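Local coordinates for molybdate-binding protein MolA (Haemophilus influenzae, PDB 3PSH) that captures molybdate, and also tungstate, in the periplasm as the solute-binding component of the low-affinity MolBCA ABC importer, at residues Asp1-Leu8 with Val12-Arg20; Arg185-Tyr196 with Trp233-Tyr244. One frame throughout, in Å; residues are numbered along the deposited sequence.

Interaction 1 (Asp1-Leu8 with Val12-Arg20); sequences DRIITDQL and VTIPDHINR
Arg2 reaches past its strand partner Ile14 and clasps the backbone carbonyl of Pro15 side-on, both nitrogens serving one oxygen: NE lies 2.9 Å and NH2 3.2 Å from Pro15 O. That oxygen sits almost exactly in the guanidinium plane, while the two faces are sandwiched, one by CD1 of Ile14, 3.5 Å from Arg2 NH2, the other by the carbonyl oxygen of Asp16. The side chain can turn back this way because it bends at CG-CD (chi3 -82°). Ile18 CG1 adds an apolar neighbour at the guanidinium edge.

Beneath this grip runs a short antiparallel hairpin. Arg2-Ile14 and Ile4-Val12 are its hydrogen-bonded pairs, with four backbone N-H...O bonds, among them Ile14 N to Arg2 O at 2.8 Å; Ile3-Thr13 is the non-hydrogen-bonded pair between them. Ile4 and Val12 lie side by side, Ile4 CD1 3.9 Å from Val12 CB, on the face that also carries Arg2 and Ile14. On the other face Ile3 CG1 meets Thr13 OG1. At the chain start the amino group, Asp1 N, forms a salt bridge of weak geometry with Asp16 OD1 (3.0 Å), and a water joins Asp1 OD1 to Asp16 N.

Farther out, Arg2 NH1 and NH2 also donate to the carbonyls of Glu149 and Val150 at the end of helix 132-151, whose Leu146 and Val150 pack on Ile4 and Ile14. One guanidinium thus satisfies three backbone carbonyls, tying the N-terminal hairpin to a helix C-terminus, where the positive charge is probably favoured by the helix dipole.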
loop_
_atom_site.group_PDB
_atom_site.type_symbol
_atom_site.label_atom_id
_atom_site.label_comp_id
_atom_site.label_asym_id
_atom_site.label_seq_id
_atom_site.Cartn_x
_atom_site.Cartn_y
_atom_site.Cartn_z
ATOM N N ASP A 1 -6.605 26.411 16.178
ATOM C CA ASP A 1 -5.697 25.357 15.478
ATOM C C ASP A 1 -5.676 24.094 16.321
ATOM O O ASP A 1 -6.248 24.008 17.447
ATOM C CB ASP A 1 -4.283 25.911 15.197
ATOM C CG ASP A 1 -4.288 27.046 14.143
ATOM O OD1 ASP A 1 -5.276 27.259 13.437
ATOM O OD2 ASP A 1 -3.280 27.801 13.982
ATOM N N ARG A 2 -5.061 23.068 15.744
ATOM C CA ARG A 2 -4.963 21.771 16.378
ATOM C C ARG A 2 -3.528 21.374 16.301
ATOM O O ARG A 2 -2.865 21.637 15.264
ATOM C CB ARG A 2 -5.773 20.749 15.517
ATOM C CG ARG A 2 -7.202 21.061 15.395
ATOM C CD ARG A 2 -7.894 19.966 14.633
ATOM N NE ARG A 2 -7.711 20.181 13.198
ATOM C CZ ARG A 2 -8.097 19.257 12.312
ATOM N NH1 ARG A 2 -8.530 18.086 12.784
ATOM N NH2 ARG A 2 -7.946 19.478 11.027
ATOM N N ILE A 3 -3.047 20.643 17.322
ATOM C CA ILE A 3 -1.707 20.030 17.185
ATOM C C ILE A 3 -1.826 18.519 17.055
ATOM O O ILE A 3 -2.535 17.854 17.813
ATOM C CB ILE A 3 -0.805 20.429 18.395
ATOM C CG1 ILE A 3 -0.629 21.955 18.462
ATOM C CG2 ILE A 3 0.518 19.837 18.323
ATOM C CD1 ILE A 3 -0.088 22.377 19.845
ATOM N N ILE A 4 -1.135 17.991 16.029
ATOM C CA ILE A 4 -1.088 16.524 15.876
ATOM C C ILE A 4 0.336 16.054 15.936
ATOM O O ILE A 4 1.213 16.847 15.843
ATOM C CB ILE A 4 -1.821 16.024 14.565
ATOM C CG1 ILE A 4 -1.117 16.560 13.277
ATOM C CG2 ILE A 4 -3.319 16.336 14.636
ATOM C CD1 ILE A 4 0.116 15.738 12.762
ATOM N N THR A 5 0.536 14.729 16.115
ATOM C CA THR A 5 1.864 14.119 15.987
ATOM C C THR A 5 1.810 13.214 14.759
ATOM O O THR A 5 0.959 12.347 14.615
ATOM C CB THR A 5 2.289 13.313 17.204
ATOM O OG1 THR A 5 2.216 14.191 18.346
ATOM C CG2 THR A 5 3.685 12.772 17.082
ATOM N N ASP A 6 2.677 13.529 13.855
ATOM C CA ASP A 6 2.713 12.734 12.567
ATOM C C ASP A 6 3.641 11.498 12.754
ATOM O O ASP A 6 4.263 11.288 13.803
ATOM C CB ASP A 6 3.106 13.640 11.379
ATOM C CG ASP A 6 4.600 13.876 11.231
ATOM O OD1 ASP A 6 5.468 13.322 11.997
ATOM O OD2 ASP A 6 4.946 14.621 10.283
ATOM N N GLN A 7 3.752 10.741 11.661
ATOM C CA GLN A 7 4.457 9.456 11.726
ATOM C C GLN A 7 6.021 9.562 11.621
ATOM O O GLN A 7 6.794 8.538 11.520
ATOM C CB GLN A 7 3.774 8.480 10.765
ATOM C CG GLN A 7 2.366 8.172 11.244
ATOM C CD GLN A 7 1.782 6.941 10.533
ATOM O OE1 GLN A 7 1.660 6.961 9.342
ATOM N NE2 GLN A 7 1.214 6.020 11.276
ATOM N N LEU A 8 6.539 10.803 11.599
ATOM C CA LEU A 8 7.939 11.032 11.840
ATOM C C LEU A 8 8.088 11.593 13.293
ATOM O O LEU A 8 9.204 12.172 13.658
ATOM C CB LEU A 8 8.466 11.973 10.733
ATOM C CG LEU A 8 8.642 11.505 9.252
ATOM C CD1 LEU A 8 9.261 12.573 8.438
ATOM C CD2 LEU A 8 9.502 10.296 9.263
ATOM N N VAL A 12 2.844 18.942 14.754
ATOM C CA VAL A 12 2.421 19.808 13.652
ATOM C C VAL A 12 1.130 20.536 14.035
ATOM O O VAL A 12 0.075 19.951 14.420
ATOM C CB VAL A 12 2.109 19.014 12.306
ATOM C CG1 VAL A 12 1.805 19.934 11.129
ATOM C CG2 VAL A 12 3.241 18.119 11.948
ATOM N N THR A 13 1.227 21.830 13.828
ATOM C CA THR A 13 -0.003 22.668 14.056
ATOM C C THR A 13 -0.751 22.886 12.788
ATOM O O THR A 13 -0.134 23.314 11.770
ATOM C CB THR A 13 0.372 24.042 14.698
ATOM O OG1 THR A 13 1.099 23.794 15.910
ATOM C CG2 THR A 13 -0.875 24.782 15.066
ATOM N N ILE A 14 -2.036 22.556 12.803
ATOM C CA ILE A 14 -2.828 22.682 11.534
ATOM C C ILE A 14 -4.087 23.478 11.824
ATOM O O ILE A 14 -4.511 23.538 12.982
ATOM C CB ILE A 14 -3.207 21.314 10.941
ATOM C CG1 ILE A 14 -4.046 20.509 11.973
ATOM C CG2 ILE A 14 -1.873 20.498 10.627
ATOM C CD1 ILE A 14 -4.510 19.130 11.402
ATOM N N PRO A 15 -4.727 23.990 10.787
ATOM C CA PRO A 15 -6.015 24.653 11.001
ATOM C C PRO A 15 -7.073 23.705 11.585
ATOM O O PRO A 15 -6.995 22.464 11.489
ATOM C CB PRO A 15 -6.443 25.006 9.578
ATOM C CG PRO A 15 -5.183 25.171 8.835
ATOM C CD PRO A 15 -4.303 24.074 9.375
ATOM N N ASP A 16 -8.089 24.307 12.197
ATOM C CA ASP A 16 -9.157 23.507 12.713
ATOM C C ASP A 16 -9.966 22.740 11.641
ATOM O O ASP A 16 -10.523 21.623 11.958
ATOM C CB ASP A 16 -10.140 24.463 13.432
ATOM C CG ASP A 16 -9.642 24.932 14.721
ATOM O OD1 ASP A 16 -8.667 24.461 15.296
ATOM O OD2 ASP A 16 -10.388 25.761 15.297
ATOM N N HIS A 17 -10.009 23.265 10.438
ATOM C CA HIS A 17 -10.669 22.568 9.322
ATOM C C HIS A 17 -9.704 22.583 8.191
ATOM O O HIS A 17 -8.999 23.569 7.960
ATOM C CB HIS A 17 -11.988 23.197 8.932
ATOM C CG HIS A 17 -12.867 23.405 10.115
ATOM N ND1 HIS A 17 -13.405 22.351 10.825
ATOM C CD2 HIS A 17 -13.265 24.553 10.737
ATOM C CE1 HIS A 17 -14.162 22.838 11.811
ATOM N NE2 HIS A 17 -14.081 24.169 11.785
ATOM N N ILE A 18 -9.754 21.475 7.432
ATOM C CA ILE A 18 -8.955 21.344 6.208
ATOM C C ILE A 18 -9.882 21.205 4.968
ATOM O O ILE A 18 -10.799 20.281 4.836
ATOM C CB ILE A 18 -8.089 20.048 6.350
ATOM C CG1 ILE A 18 -7.003 20.191 7.404
ATOM C CG2 ILE A 18 -7.335 19.665 5.057
ATOM C CD1 ILE A 18 -6.162 21.391 7.148
ATOM N N ASN A 19 -9.596 22.066 3.999
ATOM C CA ASN A 19 -10.371 22.002 2.762
ATOM C C ASN A 19 -9.492 22.059 1.484
ATOM O O ASN A 19 -9.973 21.942 0.404
ATOM C CB ASN A 19 -11.373 23.141 2.694
ATOM C CG ASN A 19 -12.436 22.991 3.707
ATOM O OD1 ASN A 19 -12.513 23.744 4.735
ATOM N ND2 ASN A 19 -13.276 22.027 3.463
ATOM N N ARG A 20 -8.195 22.343 1.716
ATOM C CA ARG A 20 -7.217 22.525 0.613
ATOM C C ARG A 20 -5.914 21.732 0.809
ATOM O O ARG A 20 -4.815 22.250 0.694
ATOM C CB ARG A 20 -6.910 24.024 0.405
ATOM C CG ARG A 20 -8.187 24.736 -0.011
ATOM C CD ARG A 20 -7.934 26.235 -0.289
ATOM N NE ARG A 20 -7.361 26.189 -1.629
ATOM C CZ ARG A 20 -8.011 25.999 -2.772
ATOM N NH1 ARG A 20 -9.379 26.037 -2.838
ATOM N NH2 ARG A 20 -7.283 25.843 -3.912
HETATM O O HOH W 1 -8.093 26.984 13.054
#

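Interaction 2 (Arg185-Tyr196 with Trp233-Tyr244); sequences RTYMANPDLGTY and WNPAVILVQDRY. With MOO (molybdate ion), chain B.
Tyr196 and Arg243 meet at the bound molybdate: Tyr196 OH donates to molybdate O1 at a short 2.5 Å, and Arg243 NH1 to O4 at 2.9 Å, with Arg243 NH2 shared between O1 and O4. Arg243 NH1 also donates to Gln51 O. Gln241 OE1 takes three N-H groups, one from Asn190 ND2 and two from Arg243, whose NE (2.9 Å) and NH2 grip it side-on in the guanidinium plane; all three approach out of the carbonyl plane, Asn190 ND2 from one face and the Arg243 nitrogens from the opposite one. Its NE2 donates to Tyr196 OH (3.1 Å). Gln241 thus helps to fix the orientation of two molybdate-binding side chains; its extended chain (chi2 176°) carries the amide, turned 82° to that of Asn190, out to Asn190 and Arg243.

Backbone bonds pair strands 185-188 and 237-240 in parallel, Leu239 N to Tyr187 O (2.8 Å) and Ala189 N to Leu239 O being nearly straight. At the far end Arg185 NH2 binds Trp233 O in the carbonyl plane on a lone pair.

Apolar contacts flank the sheet. Tyr187 CE1 touches Trp233 CZ3, and its CB packs against the Pro235 ring; on the opposite face Thr186 CG2 presses tightly on Leu239 CD1 (3.4 Å), and Met188 crosses Leu239 at about a right angle. Pro191 CG lies over the Tyr244 ring in a CH-pi contact, 3.9 Å from its centroid, with Arg243 CG over the other face.

Strands 184-188 and 237-240 are the two central strands of a four-stranded parallel sheet, between 211-213 and 268-270. Helix 201-208 covers Thr186 and Met188, whereas helices 247-252 and 261-264 back Ala189, Val240 and Ile238; Arg243 follows strand 237-240 in a turn and Tyr196 ends short strand 194-196, so both reach molybdate from the sheet's C-terminal side.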
loop_
_atom_site.group_PDB
_atom_site.type_symbol
_atom_site.label_atom_id
_atom_site.label_comp_id
_atom_site.label_asym_id
_atom_site.label_seq_id
_atom_site.Cartn_x
_atom_site.Cartn_y
_atom_site.Cartn_z
ATOM N N ARG A 185 6.181 -20.917 -1.333
ATOM C CA ARG A 185 7.269 -19.949 -1.711
ATOM C C ARG A 185 6.867 -19.111 -2.913
ATOM O O ARG A 185 6.695 -19.613 -4.023
ATOM C CB ARG A 185 8.546 -20.709 -1.991
ATOM C CG ARG A 185 9.053 -21.326 -0.621
ATOM C CD ARG A 185 10.329 -22.194 -0.758
ATOM N NE ARG A 185 11.382 -21.511 -1.540
ATOM C CZ ARG A 185 12.228 -20.535 -1.165
ATOM N NH1 ARG A 185 12.210 -19.967 0.083
ATOM N NH2 ARG A 185 13.129 -20.132 -2.112
ATOM N N THR A 186 6.809 -17.766 -2.680
ATOM C CA THR A 186 6.137 -16.863 -3.567
ATOM C C THR A 186 7.041 -15.691 -3.863
ATOM O O THR A 186 7.867 -15.377 -2.982
ATOM C CB THR A 186 4.816 -16.403 -2.878
ATOM O OG1 THR A 186 3.999 -17.538 -2.486
ATOM C CG2 THR A 186 3.993 -15.522 -3.743
ATOM N N TYR A 187 6.884 -15.104 -5.054
ATOM C CA TYR A 187 7.777 -14.024 -5.440
ATOM C C TYR A 187 6.929 -12.926 -6.031
ATOM O O TYR A 187 6.080 -13.196 -6.888
ATOM C CB TYR A 187 8.715 -14.562 -6.535
ATOM C CG TYR A 187 9.657 -13.484 -7.093
ATOM C CD1 TYR A 187 10.821 -13.100 -6.364
ATOM C CD2 TYR A 187 9.417 -12.893 -8.343
ATOM C CE1 TYR A 187 11.697 -12.099 -6.878
ATOM C CE2 TYR A 187 10.328 -11.858 -8.852
ATOM C CZ TYR A 187 11.451 -11.524 -8.101
ATOM O OH TYR A 187 12.186 -10.513 -8.664
ATOM N N MET A 188 7.251 -11.687 -5.632
ATOM C CA MET A 188 6.576 -10.524 -6.172
ATOM C C MET A 188 7.429 -9.908 -7.312
ATOM O O MET A 188 8.469 -9.360 -7.062
ATOM C CB MET A 188 6.300 -9.547 -4.988
ATOM C CG MET A 188 5.795 -8.248 -5.425
ATOM S SD MET A 188 4.305 -8.270 -6.450
ATOM C CE MET A 188 3.255 -8.931 -5.422
ATOM N N ALA A 189 6.934 -9.964 -8.514
ATOM C CA ALA A 189 7.714 -9.428 -9.677
ATOM C C ALA A 189 7.143 -8.045 -10.087
ATOM O O ALA A 189 6.022 -7.930 -10.546
ATOM C CB ALA A 189 7.593 -10.449 -10.872
ATOM N N ASN A 190 7.909 -6.999 -9.780
ATOM C CA ASN A 190 7.656 -5.622 -10.209
ATOM C C ASN A 190 8.444 -5.338 -11.502
ATOM O O ASN A 190 9.315 -6.152 -11.887
ATOM C CB ASN A 190 8.005 -4.633 -9.079
ATOM C CG ASN A 190 6.845 -4.389 -8.171
ATOM O OD1 ASN A 190 6.250 -5.310 -7.649
ATOM N ND2 ASN A 190 6.486 -3.106 -7.996
ATOM N N PRO A 191 8.130 -4.234 -12.192
ATOM C CA PRO A 191 8.789 -3.889 -13.484
ATOM C C PRO A 191 10.282 -3.873 -13.367
ATOM O O PRO A 191 10.890 -3.699 -12.267
ATOM C CB PRO A 191 8.243 -2.481 -13.776
ATOM C CG PRO A 191 6.862 -2.570 -13.249
ATOM C CD PRO A 191 7.062 -3.282 -11.885
ATOM N N ASP A 192 10.936 -4.202 -14.482
ATOM C CA ASP A 192 12.404 -4.090 -14.498
ATOM C C ASP A 192 13.195 -4.849 -13.391
ATOM O O ASP A 192 14.034 -4.228 -12.746
ATOM C CB ASP A 192 12.760 -2.590 -14.522
ATOM C CG ASP A 192 12.162 -1.913 -15.730
ATOM O OD1 ASP A 192 12.325 -2.469 -16.843
ATOM O OD2 ASP A 192 11.474 -0.879 -15.567
ATOM N N LEU A 193 12.858 -6.124 -13.137
ATOM C CA LEU A 193 13.460 -7.005 -12.112
ATOM C C LEU A 193 13.466 -6.387 -10.697
ATOM O O LEU A 193 14.342 -6.653 -9.883
ATOM C CB LEU A 193 14.829 -7.573 -12.491
ATOM C CG LEU A 193 14.727 -8.947 -13.206
ATOM C CD1 LEU A 193 16.088 -8.989 -13.990
ATOM C CD2 LEU A 193 14.643 -10.052 -12.189
ATOM N N GLY A 194 12.435 -5.613 -10.435
ATOM C CA GLY A 194 12.277 -5.009 -9.072
ATOM C C GLY A 194 11.532 -6.046 -8.188
ATOM O O GLY A 194 10.645 -6.776 -8.664
ATOM N N THR A 195 11.892 -6.107 -6.910
ATOM C CA THR A 195 11.053 -6.940 -5.969
ATOM C C THR A 195 11.080 -6.301 -4.624
ATOM O O THR A 195 11.823 -5.274 -4.412
ATOM C CB THR A 195 11.516 -8.423 -5.941
ATOM O OG1 THR A 195 10.501 -9.186 -5.291
ATOM C CG2 THR A 195 12.759 -8.605 -5.040
ATOM N N TYR A 196 10.346 -6.859 -3.683
ATOM C CA TYR A 196 10.432 -6.372 -2.272
ATOM C C TYR A 196 11.017 -7.423 -1.415
ATOM O O TYR A 196 10.620 -8.630 -1.427
ATOM C CB TYR A 196 9.044 -6.088 -1.680
ATOM C CG TYR A 196 8.268 -5.030 -2.444
ATOM C CD1 TYR A 196 8.052 -3.706 -1.938
ATOM C CD2 TYR A 196 7.628 -5.329 -3.695
ATOM C CE1 TYR A 196 7.199 -2.747 -2.667
ATOM C CE2 TYR A 196 6.907 -4.367 -4.405
ATOM C CZ TYR A 196 6.700 -3.051 -3.947
ATOM O OH TYR A 196 5.892 -2.185 -4.626
ATOM N N TRP A 233 16.104 -18.716 -6.291
ATOM C CA TRP A 233 14.989 -18.751 -5.369
ATOM C C TRP A 233 13.945 -19.734 -5.868
ATOM O O TRP A 233 13.338 -20.429 -5.075
ATOM C CB TRP A 233 14.309 -17.332 -5.169
ATOM C CG TRP A 233 15.172 -16.396 -4.379
ATOM C CD1 TRP A 233 16.019 -16.712 -3.334
ATOM C CD2 TRP A 233 15.245 -14.976 -4.556
ATOM N NE1 TRP A 233 16.618 -15.564 -2.864
ATOM C CE2 TRP A 233 16.207 -14.503 -3.625
ATOM C CE3 TRP A 233 14.661 -14.070 -5.466
ATOM C CZ2 TRP A 233 16.580 -13.122 -3.555
ATOM C CZ3 TRP A 233 15.032 -12.673 -5.371
ATOM C CH2 TRP A 233 15.998 -12.257 -4.444
ATOM N N ASN A 234 13.806 -19.793 -7.187
ATOM C CA ASN A 234 12.900 -20.766 -7.776
ATOM C C ASN A 234 11.467 -20.796 -7.119
ATOM O O ASN A 234 10.988 -21.797 -6.550
ATOM C CB ASN A 234 13.542 -22.208 -7.837
ATOM C CG ASN A 234 12.728 -23.071 -8.758
ATOM O OD1 ASN A 234 12.208 -22.547 -9.759
ATOM N ND2 ASN A 234 12.583 -24.371 -8.436
ATOM N N PRO A 235 10.764 -19.661 -7.140
ATOM C CA PRO A 235 9.525 -19.617 -6.431
ATOM C C PRO A 235 8.497 -20.508 -7.074
ATOM O O PRO A 235 8.495 -20.652 -8.332
ATOM C CB PRO A 235 9.043 -18.164 -6.637
ATOM C CG PRO A 235 9.869 -17.654 -7.947
ATOM C CD PRO A 235 11.178 -18.332 -7.684
ATOM N N ALA A 236 7.600 -21.056 -6.214
ATOM C CA ALA A 236 6.456 -21.884 -6.676
ATOM C C ALA A 236 5.337 -21.081 -7.359
ATOM O O ALA A 236 4.608 -21.534 -8.286
ATOM C CB ALA A 236 5.835 -22.661 -5.470
ATOM N N VAL A 237 5.250 -19.807 -6.937
ATOM C CA VAL A 237 4.145 -18.918 -7.336
ATOM C C VAL A 237 4.798 -17.535 -7.592
ATOM O O VAL A 237 5.602 -17.082 -6.789
ATOM C CB VAL A 237 3.149 -18.800 -6.246
ATOM C CG1 VAL A 237 2.108 -17.780 -6.665
ATOM C CG2 VAL A 237 2.370 -20.117 -6.029
ATOM N N ILE A 238 4.431 -16.914 -8.685
ATOM C CA ILE A 238 4.823 -15.506 -8.964
ATOM C C ILE A 238 3.601 -14.635 -8.973
ATOM O O ILE A 238 2.600 -14.979 -9.554
ATOM C CB ILE A 238 5.706 -15.329 -10.227
ATOM C CG1 ILE A 238 7.075 -15.912 -10.039
ATOM C CG2 ILE A 238 5.858 -13.862 -10.697
ATOM C CD1 ILE A 238 7.828 -16.110 -11.474
ATOM N N LEU A 239 3.667 -13.496 -8.243
ATOM C CA LEU A 239 2.559 -12.556 -8.151
ATOM C C LEU A 239 3.021 -11.256 -8.794
ATOM O O LEU A 239 4.240 -10.941 -8.777
ATOM C CB LEU A 239 2.132 -12.317 -6.673
ATOM C CG LEU A 239 1.674 -13.690 -6.003
ATOM C CD1 LEU A 239 1.433 -13.421 -4.592
ATOM C CD2 LEU A 239 0.294 -14.206 -6.696
ATOM N N VAL A 240 2.030 -10.625 -9.441
ATOM C CA VAL A 240 2.234 -9.326 -10.074
ATOM C C VAL A 240 1.155 -8.374 -9.531
ATOM O O VAL A 240 0.017 -8.719 -9.357
ATOM C CB VAL A 240 2.184 -9.404 -11.619
ATOM C CG1 VAL A 240 2.275 -8.010 -12.302
ATOM C CG2 VAL A 240 3.386 -10.253 -12.144
ATOM N N GLN A 241 1.592 -7.150 -9.236
ATOM C CA GLN A 241 0.655 -6.122 -8.749
ATOM C C GLN A 241 -0.250 -5.676 -9.864
ATOM O O GLN A 241 0.288 -5.458 -10.981
ATOM C CB GLN A 241 1.492 -4.918 -8.255
ATOM C CG GLN A 241 2.310 -5.288 -6.965
ATOM C CD GLN A 241 3.253 -4.190 -6.431
ATOM O OE1 GLN A 241 3.517 -3.143 -7.122
ATOM N NE2 GLN A 241 3.736 -4.394 -5.198
ATOM N N ASP A 242 -1.536 -5.448 -9.550
ATOM C CA ASP A 242 -2.545 -5.047 -10.540
ATOM C C ASP A 242 -2.170 -3.767 -11.295
ATOM O O ASP A 242 -2.483 -3.633 -12.524
ATOM C CB ASP A 242 -3.904 -4.822 -9.888
ATOM C CG ASP A 242 -5.011 -4.599 -10.909
ATOM O OD1 ASP A 242 -5.173 -5.486 -11.811
ATOM O OD2 ASP A 242 -5.738 -3.596 -10.789
ATOM N N ARG A 243 -1.435 -2.870 -10.614
ATOM C CA ARG A 243 -1.032 -1.601 -11.332
ATOM C C ARG A 243 0.036 -1.781 -12.406
ATOM O O ARG A 243 0.290 -0.827 -13.152
ATOM C CB ARG A 243 -0.538 -0.546 -10.360
ATOM C CG ARG A 243 0.629 -1.071 -9.454
ATOM C CD ARG A 243 1.015 0.018 -8.340
ATOM N NE ARG A 243 2.071 -0.622 -7.509
ATOM C CZ ARG A 243 2.606 -0.048 -6.391
ATOM N NH1 ARG A 243 2.205 1.222 -6.095
ATOM N NH2 ARG A 243 3.555 -0.636 -5.653
ATOM N N TYR A 244 0.682 -2.973 -12.441
ATOM C CA TYR A 244 1.702 -3.293 -13.427
ATOM C C TYR A 244 1.375 -4.541 -14.255
ATOM O O TYR A 244 2.150 -5.465 -14.332
ATOM C CB TYR A 244 3.020 -3.445 -12.726
ATOM C CG TYR A 244 3.490 -2.185 -11.991
ATOM C CD1 TYR A 244 3.431 -0.914 -12.610
ATOM C CD2 TYR A 244 3.959 -2.228 -10.653
ATOM C CE1 TYR A 244 3.861 0.246 -11.923
ATOM C CE2 TYR A 244 4.496 -1.029 -9.995
ATOM C CZ TYR A 244 4.381 0.174 -10.636
ATOM O OH TYR A 244 4.816 1.372 -10.045
HETATM MO MO MOO B . 4.504 0.921 -2.340
HETATM O O1 MOO B . 4.891 -0.625 -2.907
HETATM O O2 MOO B . 5.914 1.796 -1.881
HETATM O O3 MOO B . 3.508 0.792 -0.966
HETATM O O4 MOO B . 3.523 1.634 -3.529
HETATM O O HOH W 2 11.202 -22.338 -3.800
HETATM O O HOH W 3 4.218 -6.164 -9.780
#

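Interaction 1 comes first along the chain and closes well before interaction 2 opens. Their centres lie about 38 Å apart on opposite sides of the chain's centre, and their nearest atoms about 16 Å apart, so they do not touch. They share no sheet: the hairpin 2-5/11-14 sits by strand 109-112 and helix 132-151, next to the first parallel sheet, whereas 185-196/233-244 forms the middle of the second. Each parallel sheet has strand order 2-1-3-4, as expected of the two-lobed binding proteins of this family. Interaction 1 thus belongs to peripheral packing on the first lobe, while interaction 2 supplies the second lobe's Tyr196 and Arg243 to molybdate, which His26 and Gln27 also bind.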